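Homocitrate synthase (Sulfolobus acidocaldarius, PDB 6KTQ) catalyses the aldol-type condensation of acetyl-CoA with 2-oxoglutarate to give homocitrate, the first step of lysine biosynthesis by the alpha-aminoadipate pathway. Local coordinates at residues Y128-T133 and E169-A174; S195-V200 and D225-N230; D311-H316 and F340-D345. One frame throughout, in Å; residues are numbered along the deposited sequence.

Interaction 1: residues Y128-T133 and E169-A174; sequences YGISDT and EDATRA. With COA (coenzyme A), chain E; AKG (2-oxoglutaric acid), chain D.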
loop_
_atom_site.group_PDB
_atom_site.type_symbol
_atom_site.label_atom_id
_atom_site.label_comp_id
_atom_site.label_asym_id
_atom_site.label_seq_id
_atom_site.Cartn_x
_atom_site.Cartn_y
_atom_site.Cartn_z
ATOM N N TYR A 128 23.398 -18.219 -2.690
ATOM C CA TYR A 128 24.583 -17.753 -3.393
ATOM C C TYR A 128 24.719 -16.272 -3.151
ATOM O O TYR A 128 23.724 -15.552 -3.057
ATOM C CB TYR A 128 24.472 -18.035 -4.907
ATOM C CG TYR A 128 25.782 -18.241 -5.641
ATOM C CD1 TYR A 128 26.360 -19.512 -5.743
ATOM C CD2 TYR A 128 26.427 -17.181 -6.274
ATOM C CE1 TYR A 128 27.568 -19.700 -6.434
ATOM C CE2 TYR A 128 27.628 -17.357 -6.959
ATOM C CZ TYR A 128 28.188 -18.610 -7.039
ATOM O OH TYR A 128 29.378 -18.762 -7.706
ATOM N N GLY A 129 25.962 -15.818 -3.107
ATOM C CA GLY A 129 26.283 -14.443 -2.793
ATOM C C GLY A 129 26.271 -13.658 -4.079
ATOM O O GLY A 129 27.037 -13.959 -4.974
ATOM N N ILE A 130 25.419 -12.637 -4.170
ATOM C CA ILE A 130 25.259 -11.927 -5.435
ATOM C C ILE A 130 25.663 -10.454 -5.427
ATOM O O ILE A 130 25.460 -9.737 -6.428
ATOM C CB ILE A 130 23.868 -12.175 -6.036
ATOM C CG1 ILE A 130 22.733 -11.939 -5.052
ATOM C CG2 ILE A 130 23.764 -13.607 -6.504
ATOM C CD1 ILE A 130 22.629 -10.511 -4.600
ATOM N N SER A 131 26.308 -10.015 -4.344
ATOM C CA SER A 131 26.942 -8.721 -4.335
ATOM C C SER A 131 28.272 -8.850 -5.005
ATOM O O SER A 131 28.809 -9.956 -5.112
ATOM C CB SER A 131 27.199 -8.254 -2.892
ATOM O OG SER A 131 28.074 -9.157 -2.236
ATOM N N ASP A 132 28.839 -7.719 -5.395
ATOM C CA ASP A 132 30.138 -7.713 -6.036
ATOM C C ASP A 132 31.272 -8.206 -5.130
ATOM O O ASP A 132 32.152 -8.926 -5.625
ATOM C CB ASP A 132 30.492 -6.325 -6.579
ATOM C CG ASP A 132 29.556 -5.859 -7.716
ATOM O OD1 ASP A 132 28.714 -6.618 -8.245
ATOM O OD2 ASP A 132 29.671 -4.681 -8.072
ATOM N N THR A 133 31.292 -7.845 -3.835
ATOM C CA THR A 133 32.312 -8.401 -2.951
ATOM C C THR A 133 32.150 -9.920 -2.860
ATOM O O THR A 133 33.131 -10.636 -2.887
ATOM C CB THR A 133 32.364 -7.798 -1.505
ATOM O OG1 THR A 133 31.189 -8.170 -0.761
ATOM C CG2 THR A 133 32.512 -6.291 -1.544
ATOM N N GLU A 169 22.186 -13.949 -1.165
ATOM C CA GLU A 169 23.014 -13.556 -0.050
ATOM C C GLU A 169 23.671 -12.225 -0.359
ATOM O O GLU A 169 24.108 -11.976 -1.504
ATOM C CB GLU A 169 24.028 -14.676 0.239
ATOM C CG GLU A 169 24.975 -14.414 1.371
ATOM C CD GLU A 169 25.844 -15.622 1.709
ATOM O OE1 GLU A 169 26.240 -15.743 2.891
ATOM O OE2 GLU A 169 26.158 -16.433 0.795
ATOM N N ASP A 170 23.733 -11.371 0.664
ATOM C CA ASP A 170 24.208 -9.982 0.554
ATOM C C ASP A 170 23.451 -9.185 -0.520
ATOM O O ASP A 170 24.000 -8.263 -1.143
ATOM C CB ASP A 170 25.702 -9.946 0.280
ATOM C CG ASP A 170 26.363 -8.690 0.755
ATOM O OD1 ASP A 170 25.813 -7.951 1.597
ATOM O OD2 ASP A 170 27.470 -8.412 0.287
ATOM N N ALA A 171 22.194 -9.542 -0.698
ATOM C CA ALA A 171 21.304 -8.837 -1.628
ATOM C C ALA A 171 21.206 -7.369 -1.313
ATOM O O ALA A 171 21.075 -6.545 -2.223
ATOM C CB ALA A 171 19.928 -9.443 -1.584
ATOM N N THR A 172 21.297 -7.012 -0.031
ATOM C CA THR A 172 21.085 -5.637 0.365
ATOM C C THR A 172 22.289 -4.749 0.081
ATOM O O THR A 172 22.178 -3.559 0.240
ATOM C CB THR A 172 20.655 -5.545 1.842
ATOM O OG1 THR A 172 21.698 -6.065 2.682
ATOM C CG2 THR A 172 19.380 -6.371 2.057
ATOM N N ARG A 173 23.426 -5.305 -0.358
ATOM C CA ARG A 173 24.527 -4.501 -0.852
ATOM C C ARG A 173 24.862 -4.805 -2.323
ATOM O O ARG A 173 25.865 -4.353 -2.839
ATOM C CB ARG A 173 25.763 -4.679 0.029
ATOM C CG ARG A 173 25.552 -4.242 1.481
ATOM C CD ARG A 173 26.840 -4.313 2.284
ATOM N NE ARG A 173 27.345 -5.686 2.338
ATOM C CZ ARG A 173 28.496 -6.065 2.878
ATOM N NH1 ARG A 173 28.849 -7.349 2.839
ATOM N NH2 ARG A 173 29.284 -5.191 3.466
ATOM N N ALA A 174 24.021 -5.572 -2.972
ATOM C CA ALA A 174 24.210 -5.949 -4.352
ATOM C C ALA A 174 23.725 -4.858 -5.289
ATOM O O ALA A 174 22.872 -4.055 -4.936
ATOM C CB ALA A 174 23.464 -7.231 -4.659
HETATM N N1A COA E . 27.688 -22.249 -3.644
HETATM C C2A COA E . 28.785 -22.942 -4.060
HETATM N N3A COA E . 29.999 -22.871 -3.436
HETATM C C4A COA E . 30.185 -22.070 -2.370
HETATM C C5A COA E . 29.050 -21.298 -1.861
HETATM C C6A COA E . 27.764 -21.422 -2.578
HETATM N N6A COA E . 26.701 -20.719 -2.143
HETATM N N7A COA E . 29.499 -20.610 -0.794
HETATM C C8A COA E . 30.823 -20.907 -0.635
HETATM N N9A COA E . 31.217 -21.766 -1.582
HETATM C C1B COA E . 32.530 -22.416 -1.699
HETATM C C2B COA E . 33.722 -21.499 -1.741
HETATM O O2B COA E . 33.955 -20.940 -3.021
HETATM C C3B COA E . 34.792 -22.486 -1.335
HETATM O O3B COA E . 35.096 -23.441 -2.328
HETATM P P3B COA E . 36.613 -23.922 -2.512
HETATM O O7A COA E . 36.578 -24.355 -3.932
HETATM O O8A COA E . 36.740 -25.021 -1.478
HETATM O O9A COA E . 37.470 -22.732 -2.236
HETATM C C4B COA E . 34.151 -23.234 -0.195
HETATM O O4B COA E . 32.738 -23.215 -0.514
HETATM C C5B COA E . 34.707 -22.425 0.969
HETATM O O5B COA E . 34.508 -22.955 2.212
HETATM P P1A COA E . 35.330 -24.036 3.070
HETATM O O1A COA E . 34.427 -23.825 4.229
HETATM O O2A COA E . 36.812 -23.805 3.204
HETATM O O3A COA E . 35.011 -25.364 2.216
HETATM P P2A COA E . 34.909 -26.855 2.735
HETATM O O4A COA E . 36.114 -27.174 3.581
HETATM O O5A COA E . 34.531 -27.699 1.550
HETATM O O6A COA E . 33.608 -26.885 3.658
HETATM C CBP COA E . 31.268 -26.666 4.216
HETATM C CCP COA E . 32.324 -26.542 3.113
HETATM C CDP COA E . 29.878 -26.275 3.691
HETATM C CEP COA E . 31.220 -28.125 4.688
HETATM C CAP COA E . 31.728 -25.778 5.376
HETATM O OAP COA E . 32.054 -24.443 4.963
HETATM C C9P COA E . 30.678 -25.699 6.436
HETATM O O9P COA E . 30.445 -26.682 7.100
HETATM N N8P COA E . 30.058 -24.521 6.551
HETATM C C7P COA E . 29.015 -24.241 7.520
HETATM C C6P COA E . 27.708 -23.863 6.806
HETATM C C5P COA E . 27.881 -22.534 6.098
HETATM O O5P COA E . 29.018 -22.105 5.856
HETATM N N4P COA E . 26.759 -21.889 5.749
HETATM C C3P COA E . 26.836 -20.646 4.981
HETATM C C2P COA E . 25.537 -19.864 4.906
HETATM S S1P COA E . 25.851 -18.523 3.717
HETATM C C1 AKG D . 22.669 -14.869 5.024
HETATM O O1 AKG D . 22.628 -13.971 5.886
HETATM O O2 AKG D . 23.143 -14.627 3.891
HETATM C C2 AKG D . 22.158 -16.212 5.370
HETATM O O5 AKG D . 22.396 -16.705 6.482
HETATM C C3 AKG D . 21.292 -16.966 4.365
HETATM C C4 AKG D . 19.845 -16.542 4.634
HETATM C C5 AKG D . 18.754 -17.291 3.880
HETATM O O3 AKG D . 17.696 -16.639 3.637
HETATM O O4 AKG D . 18.939 -18.495 3.513
HETATM O O HOH W 1 27.665 -4.943 -4.837
HETATM O O HOH W 2 29.241 -6.213 -0.401
#

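Interaction 2: residues S195-V200 and D225-N230; sequences SIADTV and DIHAHN. With AKG (2-oxoglutaric acid), chain D.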
loop_
_atom_site.group_PDB
_atom_site.type_symbol
_atom_site.label_atom_id
_atom_site.label_comp_id
_atom_site.label_asym_id
_atom_site.label_seq_id
_atom_site.Cartn_x
_atom_site.Cartn_y
_atom_site.Cartn_z
ATOM N N SER A 195 14.588 -15.574 -1.003
ATOM C CA SER A 195 14.923 -14.851 0.225
ATOM C C SER A 195 15.895 -13.749 -0.080
ATOM O O SER A 195 16.983 -13.963 -0.693
ATOM C CB SER A 195 15.528 -15.770 1.307
ATOM O OG SER A 195 16.010 -14.983 2.415
ATOM N N ILE A 196 15.511 -12.557 0.360
ATOM C CA ILE A 196 16.348 -11.368 0.252
ATOM C C ILE A 196 17.084 -11.291 1.603
ATOM O O ILE A 196 16.451 -11.121 2.658
ATOM C CB ILE A 196 15.482 -10.111 -0.014
ATOM C CG1 ILE A 196 14.658 -10.258 -1.313
ATOM C CG2 ILE A 196 16.311 -8.831 -0.019
ATOM C CD1 ILE A 196 15.469 -10.413 -2.585
ATOM N N ALA A 197 18.409 -11.445 1.573
ATOM C CA ALA A 197 19.206 -11.533 2.797
ATOM C C ALA A 197 19.944 -10.261 3.067
ATOM O O ALA A 197 20.778 -9.809 2.274
ATOM C CB ALA A 197 20.184 -12.707 2.738
ATOM N N ASP A 198 19.609 -9.656 4.197
ATOM C CA ASP A 198 20.361 -8.545 4.691
ATOM C C ASP A 198 21.431 -9.172 5.578
ATOM O O ASP A 198 21.370 -9.148 6.822
ATOM C CB ASP A 198 19.470 -7.613 5.466
ATOM C CG ASP A 198 20.159 -6.346 5.850
ATOM O OD1 ASP A 198 21.223 -5.996 5.263
ATOM O OD2 ASP A 198 19.627 -5.694 6.773
ATOM N N THR A 199 22.403 -9.744 4.887
ATOM C CA THR A 199 23.494 -10.515 5.474
ATOM C C THR A 199 24.273 -9.776 6.555
ATOM O O THR A 199 24.645 -10.390 7.564
ATOM C CB THR A 199 24.430 -10.952 4.331
ATOM O OG1 THR A 199 23.652 -11.686 3.395
ATOM C CG2 THR A 199 25.595 -11.813 4.840
ATOM N N VAL A 200 24.491 -8.469 6.380
ATOM C CA VAL A 200 25.271 -7.696 7.353
ATOM C C VAL A 200 24.439 -6.635 8.081
ATOM O O VAL A 200 24.985 -5.752 8.722
ATOM C CB VAL A 200 26.542 -7.083 6.735
ATOM C CG1 VAL A 200 27.466 -8.189 6.239
ATOM C CG2 VAL A 200 26.235 -6.093 5.607
ATOM N N ASP A 225 10.997 -13.857 0.954
ATOM C CA ASP A 225 11.377 -13.920 2.378
ATOM C C ASP A 225 12.300 -12.741 2.718
ATOM O O ASP A 225 13.067 -12.260 1.874
ATOM C CB ASP A 225 12.209 -15.182 2.734
ATOM C CG ASP A 225 11.578 -16.503 2.348
ATOM O OD1 ASP A 225 10.610 -16.583 1.559
ATOM O OD2 ASP A 225 12.101 -17.531 2.870
ATOM N N ILE A 226 12.273 -12.343 3.991
ATOM C CA ILE A 226 13.233 -11.419 4.537
ATOM C C ILE A 226 14.080 -12.147 5.599
ATOM O O ILE A 226 13.560 -12.800 6.520
ATOM C CB ILE A 226 12.555 -10.178 5.120
ATOM C CG1 ILE A 226 13.573 -9.249 5.777
ATOM C CG2 ILE A 226 11.508 -10.534 6.177
ATOM C CD1 ILE A 226 14.654 -8.724 4.863
ATOM N N HIS A 227 15.385 -12.042 5.438
ATOM C CA HIS A 227 16.350 -12.633 6.351
ATOM C C HIS A 227 17.223 -11.487 6.816
ATOM O O HIS A 227 18.035 -10.973 6.061
ATOM C CB HIS A 227 17.163 -13.717 5.632
ATOM C CG HIS A 227 18.183 -14.372 6.503
ATOM N ND1 HIS A 227 17.930 -15.534 7.195
ATOM C CD2 HIS A 227 19.442 -14.000 6.837
ATOM C CE1 HIS A 227 18.995 -15.866 7.901
ATOM N NE2 HIS A 227 19.923 -14.952 7.701
ATOM N N ALA A 228 17.003 -11.048 8.044
ATOM C CA ALA A 228 17.563 -9.804 8.507
ATOM C C ALA A 228 18.430 -9.962 9.745
ATOM O O ALA A 228 17.935 -10.315 10.797
ATOM C CB ALA A 228 16.421 -8.842 8.809
ATOM N N HIS A 229 19.710 -9.636 9.597
ATOM C CA HIS A 229 20.653 -9.565 10.672
ATOM C C HIS A 229 20.581 -8.276 11.450
ATOM O O HIS A 229 20.148 -7.221 10.936
ATOM C CB HIS A 229 22.066 -9.779 10.143
ATOM C CG HIS A 229 22.380 -11.206 9.918
ATOM N ND1 HIS A 229 23.027 -11.974 10.859
ATOM C CD2 HIS A 229 22.057 -12.035 8.899
ATOM C CE1 HIS A 229 23.118 -13.209 10.411
ATOM N NE2 HIS A 229 22.528 -13.275 9.231
ATOM N N ASN A 230 21.005 -8.374 12.715
ATOM C CA ASN A 230 20.826 -7.286 13.679
ATOM C C ASN A 230 22.060 -6.452 13.950
ATOM O O ASN A 230 22.150 -5.826 14.994
ATOM C CB ASN A 230 20.318 -7.891 14.995
ATOM C CG ASN A 230 19.546 -6.894 15.827
ATOM O OD1 ASN A 230 18.797 -6.066 15.288
ATOM N ND2 ASN A 230 19.720 -6.957 17.143
HETATM C C1 AKG D . 22.669 -14.869 5.024
HETATM O O1 AKG D . 22.628 -13.971 5.886
HETATM O O2 AKG D . 23.143 -14.627 3.891
HETATM C C2 AKG D . 22.158 -16.212 5.370
HETATM O O5 AKG D . 22.396 -16.705 6.482
HETATM C C3 AKG D . 21.292 -16.966 4.365
HETATM C C4 AKG D . 19.845 -16.542 4.634
HETATM C C5 AKG D . 18.754 -17.291 3.880
HETATM O O3 AKG D . 17.696 -16.639 3.637
HETATM O O4 AKG D . 18.939 -18.495 3.513
HETATM O O HOH W 3 18.403 -6.040 9.149
#

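Interaction 3: residues D311-H316 and F340-D345; sequences DYAFVH and FGRSRD. With SO4 (sulfate ion), chain G.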
loop_
_atom_site.group_PDB
_atom_site.type_symbol
_atom_site.label_atom_id
_atom_site.label_comp_id
_atom_site.label_asym_id
_atom_site.label_seq_id
_atom_site.Cartn_x
_atom_site.Cartn_y
_atom_site.Cartn_z
ATOM N N ASP A 311 13.406 -11.186 31.703
ATOM C CA ASP A 311 13.019 -11.099 33.115
ATOM C C ASP A 311 12.293 -9.797 33.450
ATOM O O ASP A 311 11.302 -9.813 34.180
ATOM C CB ASP A 311 14.257 -11.193 34.015
ATOM C CG ASP A 311 14.956 -12.532 33.919
ATOM O OD1 ASP A 311 14.311 -13.532 33.568
ATOM O OD2 ASP A 311 16.169 -12.583 34.209
ATOM N N TYR A 312 12.795 -8.660 32.945
ATOM C CA TYR A 312 12.270 -7.363 33.329
ATOM C C TYR A 312 11.171 -6.776 32.460
ATOM O O TYR A 312 10.724 -5.646 32.762
ATOM C CB TYR A 312 13.396 -6.316 33.408
ATOM C CG TYR A 312 14.492 -6.635 34.391
ATOM C CD1 TYR A 312 14.315 -7.550 35.410
ATOM C CD2 TYR A 312 15.713 -5.986 34.304
ATOM C CE1 TYR A 312 15.340 -7.828 36.305
ATOM C CE2 TYR A 312 16.727 -6.266 35.192
ATOM C CZ TYR A 312 16.524 -7.181 36.184
ATOM O OH TYR A 312 17.547 -7.449 37.065
ATOM N N ALA A 313 10.728 -7.490 31.415
ATOM C CA ALA A 313 9.821 -6.911 30.424
ATOM C C ALA A 313 8.550 -6.322 31.049
ATOM O O ALA A 313 8.024 -5.305 30.575
ATOM C CB ALA A 313 9.444 -7.947 29.363
ATOM N N PHE A 314 8.021 -6.968 32.078
ATOM C CA PHE A 314 6.824 -6.466 32.762
ATOM C C PHE A 314 7.101 -6.185 34.265
ATOM O O PHE A 314 6.222 -6.338 35.101
ATOM C CB PHE A 314 5.681 -7.432 32.561
ATOM C CG PHE A 314 5.354 -7.665 31.110
ATOM C CD1 PHE A 314 4.551 -6.769 30.420
ATOM C CD2 PHE A 314 5.872 -8.741 30.439
ATOM C CE1 PHE A 314 4.247 -6.968 29.079
ATOM C CE2 PHE A 314 5.592 -8.941 29.090
ATOM C CZ PHE A 314 4.764 -8.058 28.419
ATOM N N VAL A 315 8.325 -5.750 34.571
ATOM C CA VAL A 315 8.715 -5.365 35.928
ATOM C C VAL A 315 8.896 -3.845 35.980
ATOM O O VAL A 315 9.726 -3.267 35.275
ATOM C CB VAL A 315 10.018 -6.057 36.352
ATOM C CG1 VAL A 315 10.445 -5.581 37.738
ATOM C CG2 VAL A 315 9.886 -7.579 36.307
ATOM N N HIS A 316 8.119 -3.200 36.825
ATOM C CA HIS A 316 8.216 -1.761 37.035
ATOM C C HIS A 316 9.045 -1.455 38.300
ATOM O O HIS A 316 9.052 -2.236 39.239
ATOM C CB HIS A 316 6.815 -1.228 37.191
ATOM C CG HIS A 316 5.902 -1.652 36.080
ATOM N ND1 HIS A 316 5.934 -1.063 34.842
ATOM C CD2 HIS A 316 4.994 -2.649 36.003
ATOM C CE1 HIS A 316 5.041 -1.644 34.061
ATOM N NE2 HIS A 316 4.453 -2.608 34.745
ATOM N N PHE A 340 1.220 -12.666 26.697
ATOM C CA PHE A 340 2.342 -13.575 26.519
ATOM C C PHE A 340 2.412 -14.652 27.617
ATOM O O PHE A 340 3.432 -15.288 27.794
ATOM C CB PHE A 340 3.624 -12.742 26.423
ATOM C CG PHE A 340 3.527 -11.644 25.402
ATOM C CD1 PHE A 340 3.578 -11.943 24.045
ATOM C CD2 PHE A 340 3.303 -10.335 25.781
ATOM C CE1 PHE A 340 3.429 -10.953 23.094
ATOM C CE2 PHE A 340 3.181 -9.338 24.841
ATOM C CZ PHE A 340 3.241 -9.642 23.492
ATOM N N GLY A 341 1.321 -14.873 28.339
ATOM C CA GLY A 341 1.322 -15.835 29.443
ATOM C C GLY A 341 2.159 -15.400 30.636
ATOM O O GLY A 341 2.566 -16.236 31.446
ATOM N N ARG A 342 2.420 -14.097 30.756
ATOM C CA ARG A 342 3.246 -13.577 31.856
ATOM C C ARG A 342 2.432 -12.750 32.821
ATOM O O ARG A 342 1.273 -12.457 32.554
ATOM C CB ARG A 342 4.410 -12.788 31.295
ATOM C CG ARG A 342 5.142 -13.593 30.234
ATOM C CD ARG A 342 6.494 -13.038 29.945
ATOM N NE ARG A 342 7.370 -13.080 31.112
ATOM C CZ ARG A 342 8.465 -12.346 31.192
ATOM N NH1 ARG A 342 8.810 -11.554 30.174
ATOM N NH2 ARG A 342 9.253 -12.427 32.262
ATOM N N SER A 343 3.048 -12.389 33.939
ATOM C CA SER A 343 2.437 -11.532 34.954
ATOM C C SER A 343 3.396 -10.417 35.321
ATOM O O SER A 343 4.604 -10.605 35.313
ATOM C CB SER A 343 2.168 -12.336 36.228
ATOM O OG SER A 343 1.382 -13.463 35.914
ATOM N N ARG A 344 2.862 -9.278 35.702
ATOM C CA ARG A 344 3.689 -8.130 36.008
ATOM C C ARG A 344 4.265 -8.303 37.396
ATOM O O ARG A 344 3.850 -9.178 38.172
ATOM C CB ARG A 344 2.871 -6.832 35.948
ATOM C CG ARG A 344 1.848 -6.650 37.086
ATOM C CD ARG A 344 1.075 -5.343 36.928
ATOM N NE ARG A 344 0.429 -5.313 35.624
ATOM C CZ ARG A 344 -0.731 -5.892 35.342
ATOM N NH1 ARG A 344 -1.424 -6.501 36.307
ATOM N NH2 ARG A 344 -1.221 -5.849 34.097
ATOM N N ASP A 345 5.238 -7.468 37.698
ATOM C CA ASP A 345 5.803 -7.427 39.020
ATOM C C ASP A 345 6.340 -6.020 39.189
ATOM O O ASP A 345 6.381 -5.242 38.226
ATOM C CB ASP A 345 6.909 -8.488 39.136
ATOM C CG ASP A 345 7.298 -8.807 40.580
ATOM O OD1 ASP A 345 6.641 -8.347 41.530
ATOM O OD2 ASP A 345 8.288 -9.527 40.759
HETATM S S SO4 G . 6.613 -14.714 34.275
HETATM O O1 SO4 G . 5.366 -13.965 34.443
HETATM O O2 SO4 G . 6.753 -15.712 35.334
HETATM O O3 SO4 G . 7.763 -13.781 34.409
HETATM O O4 SO4 G . 6.726 -15.352 32.961
#

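Interaction 1: residues Y128-T133 and E169-A174
One carboxylate oxygen, D170 OD2, is approached from opposite faces of its plane, by S131 across the contact and by R173, three residues on in its own segment. The hydroxyl of S131 donates to it, OG to D170 OD2 at 2.7 Å, arriving on the anti side and 27° out of the carboxylate plane. R173 comes side-on with two nitrogens. Its NE meets the syn lone pair of D170 OD1 at 2.8 Å, almost within the guanidinium plane, whereas NH1 reaches OD2 more obliquely from above the carboxylate. S131 OG sits between the backbone N and the carbonyl carbon (chi1 62°), a position from which it also receives H134 N, so that S131 both N-caps helix 132-138 and ties that helix start to D170. A water bonded to T133 OG1 also donates to D170 OD2.

Upstream, the two strands end side by side in parallel. E169 N gives its hydrogen to Y128 O at 2.9 Å, and I130 N returns the pairing to E169 O at 3.0 Å, in the carbonyl plane. Beyond this bridge the apolar tip of I130 takes over: CD1 presses on A174 CB at 3.4 Å, tighter than usual van der Waals contact, and lies close to A171. Helix 143-159 packs on I130 through I150.

The E169 chain runs extended toward the ligands, its CG 3.1 Å from O2 of 2-oxoglutarate, while its carboxylate forms a salt bridge with K138. Y128 lies beside the adenine of coenzyme A, its ring stacked with H139. The chemistry thus divides along the strand ends of this HMGL-like barrel: a buried carboxylate, probably kept ionised by R173, fixes the loops, and the neighbouring glutamate reaches toward bound 2-oxoglutarate and coenzyme A.

Interaction 2: residues S195-V200 and D225-N230
From the pair S195–D225 to D198–A228 the two strands run parallel in register, their axes 4.6 Å apart and inclined by 16°, through bonds such as I196 N to D225 O and H227 N to I196 O. D198 N meets H227 O at 2.8 Å, nearly along the C=O axis. With helix 205-218 between them, strands 193-198 and 223-228 form a beta-alpha-beta unit of the barrel.

S195, A197 and H227 share the face that carries 2-oxoglutarate. S195 OG, turned anti to the backbone N (chi1 172°), donates to AKG O3 at 2.7 Å. At the other end of the substrate T199 OG1, also hydrogen-bonded to D170 N, donates to AKG O2 at 3.0 Å. Between them the H227 imidazole turns a face to the ligand, with AKG C4 3.2 Å above its plane and over the ring centre. The H229 ring has T199 O over one face, 3.3 Å from CD2. On the reverse side, I196 and I226 pack against helix 205-218.

H227 and H229, together with E42, bind the zinc ion, and H251 holds H227 ND1. Metal ligands and substrate donors therefore project from the paired strands and the loops that follow them, which places the ketoacid against hydroxyls and a ring face, beside the zinc-binding histidines.

Interaction 3: residues D311-H316 and F340-D345
F314 and V315 meet R344 and D345 through the backbone, in the one regular pairing of this contact. D345 N donates to F314 O at 3.0 Å and H316 N to D345 O at 3.0 Å, so D345 is gripped through both its own N-H and its own carbonyl oxygen. Weaker CA-H...O contacts accompany these bonds, V315 CA lying 3.3 Å from D345 O. A type I turn from Y312 to V315 delivers the chain into the pairing.

Apolar packing is carried by F314, whose ring extends from the turn until CZ touches F340 CD2 at 3.8 Å; the two side chains cross at about a right angle. The guanidinium of R342, its chain bent at chi3 (63°), packs against the edge of the same ring, NH1 lying 4.1 Å from F314 CD2 with the two planes 83° apart.

The polar bonds centre on R342. Its NH1 bonds the carbonyl oxygens of I308 and G310. NE and NH2 present their edge to a sulfate, probably from the crystallisation liquor, with NE 3.0 Å from SO4 O4 and NH2 2.9 Å from SO4 O3; S343 N adds a third bond to the anion. A methionine here would probably leave the I308 and G310 carbonyls without this donor and the sulfate with only the S343 amide of these three grips. E333, in the loop beyond helix 319-327, bonds H316 NE2 and forms a salt bridge with R344 NE, so one carboxylate ties the two segments together.

The D345 N and H316 N bonds define a minimal two-stranded parallel sheet, 315-316 with 345-346, connected through helix 319-327 in the homocitrate synthase post-HMGL region.

Interactions 1 and 2 illustrate how successive strands of one barrel build a single active site. Their centres are 11 Å apart and both touch 2-oxoglutarate. They are stitched directly: T172 OG1 lies 2.6 Å from D198 OD1, and D170 N 2.8 Å from T199 OG1, probable hydrogen bonds that link loop 169-174 to the end of strand 193-198. Interaction 1 adjoins coenzyme A through Y128 and E169, interaction 2 the zinc. Interaction 3 lies in the post-HMGL region, on the opposite side of the chain's centre; its nearest atoms are about 16 Å from interaction 2 and about 27 Å from interaction 1, and it touches neither.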